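Local coordinates for protein D-alanine--D-alanine ligase (Acinetobacter baumannii ACICU, PDB 5D8D) that catalyses the ATP-dependent joining of two D-alanines into D-alanyl-D-alanine, a building block of bacterial peptidoglycan, at residues Q48-S51 against V56-D59; V10-G15 against Q29-A34. All coordinates share one frame; numbering follows the deposited sequence.

Overall arrangement
Both contacts lie at the three-stranded parallel sheet with strand order 41-45, 9-13, 60-63 in the N-terminal part of the ligase. Contact 2 packs helix 21-37 on the central strand, and contact 1 lies in the loop between strands 41-45 and 60-63. Their centres are about 13 Å apart, and they meet directly: Tyr58 CG packs 3.7 Å from Ala11 CB. Ala11 turns its side chain away from the helix that Val12 faces, which puts the tyrosine and the helix on opposite faces of the strand. The centres of contacts 1 and 2 lie about 24 and 18 Å from the chain centre, away from the predicted ATP and magnesium sites.

Contact 1. Residues Q48-S51 against V56-D59; sequences QDRS and VNYD
Arg50 reaches across to Tyr58 and Asn57 with a side chain whose contacts are concentrated at its far end. Its CB, CG, CD and NE come within 4.2 Å of no atom of 56-59; bends at chi2 (-117°) and chi3 carry the guanidinium to the tyrosine. At the tip the central carbon, Arg50 CZ, lies 3.7 Å from Tyr58 OH. The branch ending in NH2 touches most: Arg50 NH2 is 3.4 Å from Tyr58 CZ and 3.5 Å from Tyr58 CE2. Its modelled separation of 2.4 Å from Tyr58 OH is shorter than expected for such atoms, so its detail is doubtful. The two groups meet edge on, since Arg50 NH2 lies at the ring edge near its plane and Tyr58 OH at the guanidinium edge; the planes are twisted 73° apart.

The other branch passes Asn57 more loosely, with Arg50 NH1 4.1 Å from Asn57 ND2 and the two flat groups only 18° from parallel. Stronger polar partners lie nearby. Glu54 forms a salt bridge with Arg50 NH1, Glu54 O accepts a hydrogen bond from Asn57 ND2, and Glu43 is hydrogen-bonded to Tyr58 OH. The tyrosine and the asparagine thus each meet one terminal nitrogen of the arginine, within the connection joining parallel strands 41-45 and 60-63 of a Rossmann-like domain.

Contact 2. Residues V10-G15 against Q29-A34; sequences VAVLLG and QAVLDA
Val12 divides its two methyls between successive residues of the helix, and here the segments pack most closely. Val12 CG1 meets Val31 CG1 at 4.3 Å, whereas Val12 CG2 meets Leu32 CD1 at 4.2 Å. The backbones come closest here too, with Val12 CA and Leu32 CA 6.6 Å apart. Leu32 has its CG anti to the backbone N (chi1 -173°), and its chain reaches from the flank of the helix to the strand. Further apolar neighbours adjoin this end: Leu32 also packs on Ala42 and Ala44 of strand 41-45, and Val31 on Phe62 of strand 60-63.

Toward Gln29 the contact thins. Backbone separation grows to 8.0 Å between Leu14 CA and Gln29 CA, and the approach is a single one, Leu14 CD1 lying 4.0 Å from Gln29 N. The exposed Gln29 directs its CB away from the strand; its amide NE2 makes a weak bond of 2.9 Å to Asp33 OD2, bent to 122° at the hydrogen. This bond runs along the helix, between two of its own residues, and does not cross to the strand.

No hydrogen bond links 10-15 with 29-34, and the side-chain contacts of Val12 with Val31 and Leu32 are apolar. Within the beta-alpha-beta unit of strand 9-13, helix 21-37 and strand 41-45, a polar link occurs earlier in the helix, where Ser24 OG is hydrogen-bonded to Gly15 N. Between these two segments, however, the chemistry implies cohesion through the burial of branched aliphatic side chains.

Contact 1. Residues Q48-S51 against V56-D59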
loop_
_atom_site.group_PDB
_atom_site.type_symbol
_atom_site.label_atom_id
_atom_site.label_comp_id
_atom_site.label_asym_id
_atom_site.label_seq_id
_atom_site.Cartn_x
_atom_site.Cartn_y
_atom_site.Cartn_z
ATOM N N GLN A 48 2.644 16.611 -14.242
ATOM C CA GLN A 48 2.786 16.240 -15.645
ATOM C C GLN A 48 3.767 17.174 -16.385
ATOM O O GLN A 48 4.497 16.705 -17.229
ATOM C CB GLN A 48 1.433 16.235 -16.375
ATOM C CG GLN A 48 1.476 15.606 -17.780
ATOM C CD GLN A 48 0.224 15.892 -18.618
ATOM O OE1 GLN A 48 0.102 16.960 -19.272
ATOM N NE2 GLN A 48 -0.711 14.928 -18.622
ATOM N N ASP A 49 3.755 18.472 -16.092
ATOM C CA ASP A 49 4.570 19.457 -16.808
ATOM C C ASP A 49 5.866 19.839 -16.093
ATOM O O ASP A 49 6.870 20.129 -16.742
ATOM C CB ASP A 49 3.773 20.753 -17.067
ATOM C CG ASP A 49 2.429 20.534 -17.854
ATOM O OD1 ASP A 49 2.202 19.509 -18.564
ATOM O OD2 ASP A 49 1.583 21.446 -17.736
ATOM N N ARG A 50 5.825 19.867 -14.769
ATOM C CA ARG A 50 6.951 20.280 -13.909
ATOM C C ARG A 50 7.477 19.064 -13.197
ATOM O O ARG A 50 6.697 18.367 -12.523
ATOM C CB ARG A 50 6.465 21.240 -12.795
ATOM C CG ARG A 50 6.901 22.678 -12.908
ATOM C CD ARG A 50 7.790 23.184 -11.770
ATOM N NE ARG A 50 7.026 23.998 -10.835
ATOM C CZ ARG A 50 7.543 24.843 -9.944
ATOM N NH1 ARG A 50 8.855 25.004 -9.797
ATOM N NH2 ARG A 50 6.722 25.535 -9.160
ATOM N N SER A 51 8.794 18.849 -13.282
ATOM C CA SER A 51 9.436 17.778 -12.560
ATOM C C SER A 51 9.038 17.841 -11.107
ATOM O O SER A 51 9.143 18.886 -10.513
ATOM C CB SER A 51 10.934 17.899 -12.654
ATOM O OG SER A 51 11.557 16.820 -11.990
ATOM N N VAL A 56 10.834 20.836 -4.043
ATOM C CA VAL A 56 11.759 21.277 -2.998
ATOM C C VAL A 56 11.675 22.795 -2.749
ATOM O O VAL A 56 11.950 23.260 -1.650
ATOM C CB VAL A 56 13.194 20.789 -3.333
ATOM C CG1 VAL A 56 13.871 21.705 -4.358
ATOM C CG2 VAL A 56 14.016 20.633 -2.067
ATOM N N ASN A 57 11.212 23.552 -3.752
ATOM C CA ASN A 57 10.932 24.999 -3.617
ATOM C C ASN A 57 9.706 25.388 -2.740
ATOM O O ASN A 57 9.354 26.555 -2.690
ATOM C CB ASN A 57 10.750 25.598 -5.014
ATOM C CG ASN A 57 11.987 25.456 -5.889
ATOM O OD1 ASN A 57 13.051 25.959 -5.557
ATOM N ND2 ASN A 57 11.854 24.744 -6.999
ATOM N N TYR A 58 9.075 24.431 -2.047
ATOM C CA TYR A 58 7.862 24.677 -1.282
ATOM C C TYR A 58 7.961 24.162 0.149
ATOM O O TYR A 58 8.656 23.202 0.440
ATOM C CB TYR A 58 6.645 24.041 -1.990
ATOM C CG TYR A 58 6.393 24.665 -3.331
ATOM C CD1 TYR A 58 5.666 25.842 -3.453
ATOM C CD2 TYR A 58 6.944 24.123 -4.464
ATOM C CE1 TYR A 58 5.460 26.441 -4.692
ATOM C CE2 TYR A 58 6.771 24.717 -5.706
ATOM C CZ TYR A 58 6.032 25.871 -5.817
ATOM O OH TYR A 58 5.869 26.396 -7.066
ATOM N N ASP A 59 7.238 24.827 1.036
ATOM C CA ASP A 59 7.162 24.441 2.424
ATOM C C ASP A 59 6.171 23.324 2.706
ATOM O O ASP A 59 6.290 22.671 3.744
ATOM C CB ASP A 59 6.860 25.662 3.267
ATOM C CG ASP A 59 8.003 26.648 3.257
ATOM O OD1 ASP A 59 9.048 26.314 3.849
ATOM O OD2 ASP A 59 7.883 27.733 2.638
#

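Contact 2. Residues V10-G15 against Q29-A34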
loop_
_atom_site.group_PDB
_atom_site.type_symbol
_atom_site.label_atom_id
_atom_site.label_comp_id
_atom_site.label_asym_id
_atom_site.label_seq_id
_atom_site.Cartn_x
_atom_site.Cartn_y
_atom_site.Cartn_z
ATOM N N VAL A 10 3.044 27.244 -0.533
ATOM C CA VAL A 10 2.307 26.009 -0.699
ATOM C C VAL A 10 2.136 25.672 -2.139
ATOM O O VAL A 10 1.828 26.531 -2.927
ATOM C CB VAL A 10 1.032 25.860 0.193
ATOM C CG1 VAL A 10 0.763 27.056 1.079
ATOM C CG2 VAL A 10 -0.175 25.349 -0.565
ATOM N N ALA A 11 2.369 24.392 -2.462
ATOM C CA ALA A 11 2.131 23.860 -3.793
ATOM C C ALA A 11 0.797 23.139 -3.836
ATOM O O ALA A 11 0.577 22.218 -3.067
ATOM C CB ALA A 11 3.235 22.906 -4.189
ATOM N N VAL A 12 -0.083 23.561 -4.735
ATOM C CA VAL A 12 -1.331 22.865 -4.973
ATOM C C VAL A 12 -1.095 21.941 -6.152
ATOM O O VAL A 12 -0.943 22.393 -7.301
ATOM C CB VAL A 12 -2.465 23.829 -5.244
ATOM C CG1 VAL A 12 -3.732 23.072 -5.612
ATOM C CG2 VAL A 12 -2.699 24.663 -3.998
ATOM N N LEU A 13 -1.060 20.652 -5.836
ATOM C CA LEU A 13 -0.686 19.619 -6.776
ATOM C C LEU A 13 -1.942 19.220 -7.538
ATOM O O LEU A 13 -2.882 18.733 -6.931
ATOM C CB LEU A 13 -0.051 18.417 -6.021
ATOM C CG LEU A 13 1.461 18.034 -5.967
ATOM C CD1 LEU A 13 2.415 19.041 -6.531
ATOM C CD2 LEU A 13 1.902 17.648 -4.570
ATOM N N LEU A 14 -1.953 19.421 -8.856
ATOM C CA LEU A 14 -3.181 19.326 -9.670
ATOM C C LEU A 14 -2.908 18.832 -11.098
ATOM O O LEU A 14 -1.812 18.980 -11.618
ATOM C CB LEU A 14 -3.873 20.693 -9.731
ATOM C CG LEU A 14 -3.444 21.735 -10.801
ATOM C CD1 LEU A 14 -4.296 22.990 -10.749
ATOM C CD2 LEU A 14 -2.011 22.148 -10.641
ATOM N N GLY A 15 -3.928 18.268 -11.740
ATOM C CA GLY A 15 -3.808 17.713 -13.104
ATOM C C GLY A 15 -3.248 16.306 -13.092
ATOM O O GLY A 15 -3.926 15.357 -12.773
ATOM N N GLN A 29 -7.808 24.222 -9.409
ATOM C CA GLN A 29 -8.198 25.608 -9.611
ATOM C C GLN A 29 -9.050 26.066 -8.476
ATOM O O GLN A 29 -8.849 27.162 -7.932
ATOM C CB GLN A 29 -8.998 25.777 -10.900
ATOM C CG GLN A 29 -8.297 26.567 -11.956
ATOM C CD GLN A 29 -8.163 28.003 -11.566
ATOM O OE1 GLN A 29 -7.088 28.564 -11.618
ATOM N NE2 GLN A 29 -9.240 28.585 -11.121
ATOM N N ALA A 30 -10.036 25.257 -8.098
ATOM C CA ALA A 30 -10.919 25.733 -7.016
ATOM C C ALA A 30 -10.157 25.869 -5.686
ATOM O O ALA A 30 -10.345 26.839 -4.936
ATOM C CB ALA A 30 -12.137 24.843 -6.863
ATOM N N VAL A 31 -9.249 24.926 -5.422
ATOM C CA VAL A 31 -8.461 24.986 -4.192
ATOM C C VAL A 31 -7.481 26.147 -4.221
ATOM O O VAL A 31 -7.290 26.835 -3.215
ATOM C CB VAL A 31 -7.741 23.672 -3.915
ATOM C CG1 VAL A 31 -6.794 23.830 -2.719
ATOM C CG2 VAL A 31 -8.766 22.600 -3.647
ATOM N N LEU A 32 -6.871 26.373 -5.370
ATOM C CA LEU A 32 -5.943 27.499 -5.504
ATOM C C LEU A 32 -6.607 28.829 -5.216
ATOM O O LEU A 32 -6.127 29.601 -4.387
ATOM C CB LEU A 32 -5.318 27.512 -6.899
ATOM C CG LEU A 32 -4.207 28.511 -7.158
ATOM C CD1 LEU A 32 -3.013 28.229 -6.265
ATOM C CD2 LEU A 32 -3.797 28.428 -8.605
ATOM N N ASP A 33 -7.730 29.086 -5.881
ATOM C CA ASP A 33 -8.488 30.322 -5.657
ATOM C C ASP A 33 -8.902 30.511 -4.207
ATOM O O ASP A 33 -8.953 31.635 -3.721
ATOM C CB ASP A 33 -9.745 30.407 -6.545
ATOM C CG ASP A 33 -9.434 30.692 -8.019
ATOM O OD1 ASP A 33 -8.449 31.410 -8.324
ATOM O OD2 ASP A 33 -10.217 30.212 -8.881
ATOM N N ALA A 34 -9.231 29.430 -3.537
ATOM C CA ALA A 34 -9.687 29.502 -2.166
ATOM C C ALA A 34 -8.531 29.821 -1.217
ATOM O O ALA A 34 -8.665 30.646 -0.303
ATOM C CB ALA A 34 -10.379 28.187 -1.762
#